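Local coordinates for protein hydrogen peroxide-inducible genes activator (Corynebacterium glutamicum, PDB 6G1D) that probably senses hydrogen peroxide as a LysR-type transcription factor, with a DNA-binding helix-turn-helix domain joined to a regulatory domain of the periplasmic-binding-protein type, at residues Ser290-Ala293 / Glu294-Glu297; Ala234-Leu237 / Thr238-Met241; Ser35-Gln38 / Pro39-Ser42. The protein carries 1 engineered substitution. All blocks are in the same frame, centred on the assembly; numbering follows the deposited sequence. Where two conformers were deposited one is given.

Contact 1 of 3, residues Ser290-Ala293 / Glu294-Glu297; sequences SSRA and EEFE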
loop_
_atom_site.group_PDB
_atom_site.type_symbol
_atom_site.label_atom_id
_atom_site.label_comp_id
_atom_site.label_asym_id
_atom_site.label_seq_id
_atom_site.Cartn_x
_atom_site.Cartn_y
_atom_site.Cartn_z
ATOM N N SER B 290 23.229 -20.561 7.969
ATOM C CA SER B 290 24.297 -20.042 7.134
ATOM C C SER B 290 25.640 -20.690 7.479
ATOM O O SER B 290 25.918 -21.013 8.638
ATOM C CB SER B 290 24.415 -18.513 7.291
ATOM O OG SER B 290 25.476 -17.980 6.520
ATOM N N SER B 291 26.460 -20.881 6.452
ATOM C CA SER B 291 27.811 -21.380 6.646
ATOM C C SER B 291 28.817 -20.232 6.670
ATOM O O SER B 291 30.011 -20.457 6.792
ATOM C CB SER B 291 28.155 -22.347 5.520
ATOM O OG SER B 291 28.002 -21.681 4.278
ATOM N N ARG B 292 28.337 -18.987 6.602
ATOM C CA ARG B 292 29.218 -17.812 6.497
ATOM C C ARG B 292 29.464 -17.108 7.840
ATOM O O ARG B 292 29.849 -15.930 7.864
ATOM C CB ARG B 292 28.635 -16.847 5.470
ATOM C CG ARG B 292 28.392 -17.440 4.100
ATOM C CD ARG B 292 27.725 -16.469 3.157
ATOM N NE ARG B 292 28.649 -15.411 2.788
ATOM C CZ ARG B 292 28.345 -14.328 2.083
ATOM N NH1 ARG B 292 27.126 -14.153 1.586
ATOM N NH2 ARG B 292 29.308 -13.451 1.812
ATOM N N ALA B 293 29.313 -17.828 8.953
ATOM C CA ALA B 293 29.573 -17.273 10.289
ATOM C C ALA B 293 30.890 -16.480 10.333
ATOM O O ALA B 293 30.938 -15.374 10.880
ATOM C CB ALA B 293 29.633 -18.401 11.316
ATOM N N GLU B 294 31.960 -17.056 9.777
ATOM C CA GLU B 294 33.291 -16.468 9.858
ATOM C C GLU B 294 33.346 -15.108 9.163
ATOM O O GLU B 294 33.896 -14.181 9.698
ATOM C CB GLU B 294 34.351 -17.410 9.282
ATOM C CG GLU B 294 35.765 -17.140 9.772
ATOM C CD GLU B 294 36.830 -17.969 9.064
ATOM O OE1 GLU B 294 36.687 -18.259 7.855
ATOM O OE2 GLU B 294 37.833 -18.318 9.722
ATOM N N GLU B 295 32.776 -15.003 7.969
ATOM C CA GLU B 295 32.665 -13.731 7.254
ATOM C C GLU B 295 31.780 -12.708 7.979
ATOM O O GLU B 295 32.122 -11.544 8.018
ATOM C CB GLU B 295 32.059 -13.898 5.870
ATOM C CG GLU B 295 32.903 -14.585 4.851
ATOM C CD GLU B 295 32.140 -14.760 3.553
ATOM O OE1 GLU B 295 32.045 -13.787 2.775
ATOM O OE2 GLU B 295 31.632 -15.890 3.337
ATOM N N PHE B 296 30.640 -13.145 8.500
ATOM C CA PHE B 296 29.752 -12.249 9.208
ATOM C C PHE B 296 30.390 -11.734 10.509
ATOM O O PHE B 296 30.173 -10.593 10.869
ATOM C CB PHE B 296 28.392 -12.894 9.479
ATOM C CG PHE B 296 27.632 -13.306 8.239
ATOM C CD1 PHE B 296 27.897 -12.758 6.964
ATOM C CD2 PHE B 296 26.615 -14.227 8.361
ATOM C CE1 PHE B 296 27.163 -13.155 5.867
ATOM C CE2 PHE B 296 25.896 -14.628 7.248
ATOM C CZ PHE B 296 26.159 -14.073 6.004
ATOM N N GLU B 297 31.199 -12.564 11.158
ATOM C CA GLU B 297 31.998 -12.175 12.317
ATOM C C GLU B 297 33.049 -11.115 11.963
ATOM O O GLU B 297 33.333 -10.219 12.767
ATOM C CB GLU B 297 32.716 -13.382 12.922
ATOM C CG GLU B 297 32.968 -13.291 14.394
ATOM C CD GLU B 297 31.704 -13.559 15.200
ATOM O OE1 GLU B 297 31.038 -14.589 14.920
ATOM O OE2 GLU B 297 31.392 -12.754 16.118
#

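Contact 2 of 3, residues Ala234-Leu237 / Thr238-Met241; sequences ASSL and TTVM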
loop_
_atom_site.group_PDB
_atom_site.type_symbol
_atom_site.label_atom_id
_atom_site.label_comp_id
_atom_site.label_asym_id
_atom_site.label_seq_id
_atom_site.Cartn_x
_atom_site.Cartn_y
_atom_site.Cartn_z
ATOM N N ALA B 234 5.254 10.972 12.629
ATOM C CA ALA B 234 6.420 11.294 11.784
ATOM C C ALA B 234 7.132 10.013 11.414
ATOM O O ALA B 234 7.210 9.095 12.246
ATOM C CB ALA B 234 7.354 12.231 12.532
ATOM N N SER B 235 7.612 9.921 10.172
ATOM C CA SER B 235 8.238 8.703 9.712
ATOM C C SER B 235 9.769 8.726 9.772
ATOM O O SER B 235 10.386 7.677 9.639
ATOM C CB SER B 235 7.751 8.314 8.308
ATOM O OG SER B 235 7.864 9.378 7.404
ATOM N N SER B 236 10.382 9.904 9.983
ATOM C CA SER B 236 11.842 10.035 10.033
ATOM C C SER B 236 12.299 10.977 11.136
ATOM O O SER B 236 11.590 11.915 11.484
ATOM C CB SER B 236 12.377 10.569 8.697
ATOM O OG SER B 236 11.848 11.876 8.422
ATOM N N LEU B 237 13.495 10.747 11.655
ATOM C CA LEU B 237 14.101 11.616 12.644
ATOM C C LEU B 237 14.285 13.040 12.158
ATOM O O LEU B 237 14.118 13.941 12.959
ATOM C CB LEU B 237 15.424 11.055 13.132
ATOM C CG LEU B 237 15.364 9.829 13.998
ATOM C CD1 LEU B 237 16.744 9.424 14.470
ATOM C CD2 LEU B 237 14.501 10.098 15.224
ATOM N N THR B 238 14.555 13.262 10.867
ATOM C CA THR B 238 14.737 14.639 10.393
ATOM C C THR B 238 13.424 15.416 10.501
ATOM O O THR B 238 13.435 16.591 10.866
ATOM C CB THR B 238 15.323 14.698 8.953
ATOM O OG1 THR B 238 16.554 13.977 8.914
ATOM C CG2 THR B 238 15.568 16.133 8.464
ATOM N N THR B 239 12.288 14.774 10.210
ATOM C CA THR B 239 10.981 15.418 10.415
ATOM C C THR B 239 10.734 15.700 11.890
ATOM O O THR B 239 10.283 16.775 12.237
ATOM C CB THR B 239 9.846 14.593 9.804
ATOM O OG1 THR B 239 10.040 14.560 8.394
ATOM C CG2 THR B 239 8.484 15.192 10.116
ATOM N N VAL B 240 11.085 14.769 12.759
ATOM C CA VAL B 240 10.909 14.978 14.191
ATOM C C VAL B 240 11.745 16.210 14.636
ATOM O O VAL B 240 11.240 17.038 15.390
ATOM C CB VAL B 240 11.282 13.721 15.008
ATOM C CG1 VAL B 240 11.284 13.958 16.517
ATOM C CG2 VAL B 240 10.266 12.612 14.673
ATOM N N MET B 241 12.969 16.347 14.137
ATOM C CA MET B 241 13.833 17.467 14.509
ATOM C C MET B 241 13.207 18.798 14.114
ATOM O O MET B 241 13.278 19.740 14.881
ATOM C CB MET B 241 15.219 17.346 13.875
ATOM C CG MET B 241 16.058 16.169 14.366
ATOM S SD MET B 241 16.421 16.061 16.130
ATOM C CE MET B 241 15.336 14.759 16.603
#

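Contact 3 of 3, residues Ser35-Gln38 / Pro39-Ser42; sequences SISQ and PSLS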
loop_
_atom_site.group_PDB
_atom_site.type_symbol
_atom_site.label_atom_id
_atom_site.label_comp_id
_atom_site.label_asym_id
_atom_site.label_seq_id
_atom_site.Cartn_x
_atom_site.Cartn_y
_atom_site.Cartn_z
ATOM N N SER B 35 31.059 -2.205 -27.503
ATOM C CA SER B 35 32.446 -1.973 -27.926
ATOM C C SER B 35 32.878 -2.881 -29.086
ATOM O O SER B 35 33.969 -3.430 -29.076
ATOM C CB SER B 35 33.409 -2.107 -26.742
ATOM O OG SER B 35 33.002 -1.286 -25.673
ATOM N N ILE B 36 32.006 -3.035 -30.077
ATOM C CA ILE B 36 32.328 -3.786 -31.291
ATOM C C ILE B 36 31.897 -2.990 -32.495
ATOM O O ILE B 36 31.125 -2.046 -32.381
ATOM C CB ILE B 36 31.645 -5.183 -31.314
ATOM C CG1 ILE B 36 30.102 -5.052 -31.258
ATOM C CG2 ILE B 36 32.190 -6.045 -30.181
ATOM C CD1 ILE B 36 29.400 -6.405 -31.140
ATOM N N SER B 37 32.376 -3.402 -33.655
ATOM C CA SER B 37 31.980 -2.783 -34.918
ATOM C C SER B 37 30.574 -3.219 -35.319
ATOM O O SER B 37 30.080 -4.244 -34.858
ATOM C CB SER B 37 32.968 -3.209 -36.013
ATOM O OG SER B 37 32.802 -4.601 -36.297
ATOM N N GLN B 38 29.934 -2.431 -36.179
ATOM C CA GLN B 38 28.633 -2.760 -36.736
ATOM C C GLN B 38 28.629 -4.066 -37.559
ATOM O O GLN B 38 27.688 -4.844 -37.424
ATOM C CB GLN B 38 28.074 -1.618 -37.574
ATOM C CG GLN B 38 27.475 -0.465 -36.775
ATOM C CD GLN B 38 26.344 0.218 -37.550
ATOM O OE1 GLN B 38 25.459 -0.455 -38.096
ATOM N NE2 GLN B 38 26.335 1.555 -37.556
ATOM N N PRO B 39 29.662 -4.306 -38.395
ATOM C CA PRO B 39 29.766 -5.640 -39.006
ATOM C C PRO B 39 29.826 -6.802 -37.993
ATOM O O PRO B 39 29.136 -7.805 -38.200
ATOM C CB PRO B 39 31.071 -5.560 -39.837
ATOM C CG PRO B 39 31.251 -4.103 -40.144
ATOM C CD PRO B 39 30.570 -3.332 -39.033
ATOM N N SER B 40 30.599 -6.663 -36.909
ATOM C CA SER B 40 30.670 -7.713 -35.862
ATOM C C SER B 40 29.331 -7.966 -35.190
ATOM O O SER B 40 28.946 -9.123 -34.938
ATOM C CB SER B 40 31.704 -7.368 -34.782
ATOM O OG SER B 40 33.021 -7.523 -35.305
ATOM N N LEU B 41 28.625 -6.882 -34.893
ATOM C CA LEU B 41 27.282 -6.954 -34.315
ATOM C C LEU B 41 26.352 -7.708 -35.245
ATOM O O LEU B 41 25.650 -8.599 -34.797
ATOM C CB LEU B 41 26.733 -5.555 -34.071
ATOM C CG LEU B 41 25.398 -5.505 -33.308
ATOM C CD1 LEU B 41 25.560 -5.599 -31.797
ATOM C CD2 LEU B 41 24.641 -4.248 -33.755
ATOM N N SER B 42 26.309 -7.323 -36.520
ATOM C CA SER B 42 25.413 -7.978 -37.483
ATOM C C SER B 42 25.763 -9.468 -37.685
ATOM O O SER B 42 24.863 -10.271 -37.788
ATOM C CB SER B 42 25.402 -7.220 -38.816
ATOM O OG SER B 42 26.589 -7.455 -39.517
#

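Contact 1 of 3, residues Ser290-Ala293 / Glu294-Glu297
Arg-292 and Glu-295 face each other at the start of helix 293-316. The arginine grips the carboxylate side-on with two nitrogens, one to each oxygen. Arg-292 NE donates to Glu-295 OE2 at 3.1 Å, and Arg-292 NH2 donates to Glu-295 OE1 at 2.9 Å in a nearly straight bond. Both oxygens lie near the guanidinium plane. The carboxylate is not coplanar with it: the two planes are 43° apart, and each nitrogen comes from above the carboxylate plane. The arginine chain bends at chi3 (70°), which turns NE and NH2 toward the glutamate.

Phe-296 packs against the same arginine. Arg-292 CB sits over the ring face, a CH-pi contact 4.0 Å from the Phe-296 ring centroid. Phe-296 CE1 lies over one guanidinium face, toward its rim; the planes are inclined by 48°, not stacked in parallel. Ser-290 OG touches Phe-296 CE2 at 3.5 Å. Ser-290 OG also accepts from Arg-292 N at 3.0 Å, forming an ST turn that leads into the helix. Arg-292 is the N-cap residue. Its O takes the N-H of Phe-296, and Ala-293 O takes that of Glu-297.

Glu-295 OE1 has a second donor in Leu-98 N, and Tyr-286 meets the Phe-296 ring edge-to-face. Arg-292 NH1 also makes a long, weak ion pair with Asp-151. The chemistry implies a buried carboxylate that the arginine and the Leu-98 amide would stabilise, which probably keeps Glu-295 ionised.

Contact 2 of 3, residues Ala234-Leu237 / Thr238-Met241
Ser-236 and Thr-239 meet at the N-terminus of helix 237-245. Ser-236 is the N-cap residue, and Ser-236 OG accepts a weak bond from Thr-239 N at 3.4 Å. Its chi1 of 62° places OG between the backbone N and the carbonyl carbon, facing the first turn. Thr-239 OG1 lies 3.2 Å from Ser-236 OG. Thr-239 OG1 is hydrogen-bonded to Glu-135 of the second subunit.

The backbone closes the turn. Val-240 N donates to Ser-236 O at 3.2 Å, and Met-241 N donates to Leu-237 O at 2.9 Å. Met-241 CG lies 3.3 Å from Leu-237 O.

On the apolar side, Ala-234 CB rests against two methyl groups. Ala-234 CB lies 3.6 Å from Val-240 CG2 and 4.0 Å from Thr-239 CG2. The threonine methyl is anti to the backbone N while OG1 is anti to the carbonyl carbon (chi1 -64°). One branch therefore meets the alanine and the other meets the serine.

Further out, Leu-237 and Met-241 pack on Val-253 of strand 251-254. Val-240 packs on Leu-201 and Leu-203. Thr-238 OG1, in one of its two conformers, is hydrogen-bonded to Glu-261. Across the subunit boundary, Glu-135 of the second subunit also accepts from Ser-235 N, and more weakly from Ser-236 N. Pro-112 of that subunit packs on Thr-238 and Thr-239.

The arrangement is a serine N-cap. Here it forms part of a subunit interface, in a regulatory domain of the periplasmic-binding-protein type found in LysR-family regulators.

Contact 3 of 3, residues Ser35-Gln38 / Pro39-Ser42
The backbone runs extended through Ile-36 and Ser-37, then turns into helix 38-52, where Leu-41 N bonds to Ser-37 O at 3.0 Å and Ser-42 N bonds to Gln-38 O at 3.0 Å.

Ser-37 is the N-cap residue. Ser-37 OG accepts from Ser-40 N at 3.1 Å, with an N-H to oxygen angle of 159°. A chi1 of 69° swings OG over the first turn to reach that amide. The two hydroxyls also come close, with Ser-37 OG 3.1 Å from Ser-40 OG. Pro-39 occupies the first turn of the helix. It has no amide hydrogen, and none is needed for a helical bond at this place. Ser-37 OG lies 3.8 Å from Pro-39 CD.

Ile-36 reaches forward across the cap. Ile-36 CD1 meets Leu-41 CD1 at 4.0 Å and also lies against the Leu-41 backbone. Ile-36 CB faces Ser-40 CB at 4.1 Å. Ser-42, next after Leu-41, turns back: Ser-42 OG donates to Pro-39 O at 2.9 Å, tilted from the carbonyl plane.

Residues 35-37 belong to the short link between helices 27-33 and 38-52 of the helix-turn-helix region, and Gln-38 begins the second. Ser-35 ends the earlier helix in a Schellman motif. Leu-41 is the buried residue here. It packs on Phe-27 and Ala-30 of helix 27-33 and on Thr-17 and Ile-21 of helix 12-24. Gln-38 rests on Phe-27 and Ala-31.

Contact 3 comes first along the chain, then contact 2, then contact 1. All three lie at the start of a helix: 38-52, 237-245 and 293-316. Contacts 1 and 2 both lie in the LysR substrate-binding region, with centres about 35 Å apart on opposite sides of the chain's centre. Contact 1 touches strand 100-106 and contact 2 touches strand 251-254, both of the same mixed sheet. Contact 3 lies in the helix-turn-helix region. Its centre is about 45 Å from that of contact 1 and about 53 Å from that of contact 2. The probable DNA-binding and regulatory parts are thus well separated, and only contact 2 touches another subunit.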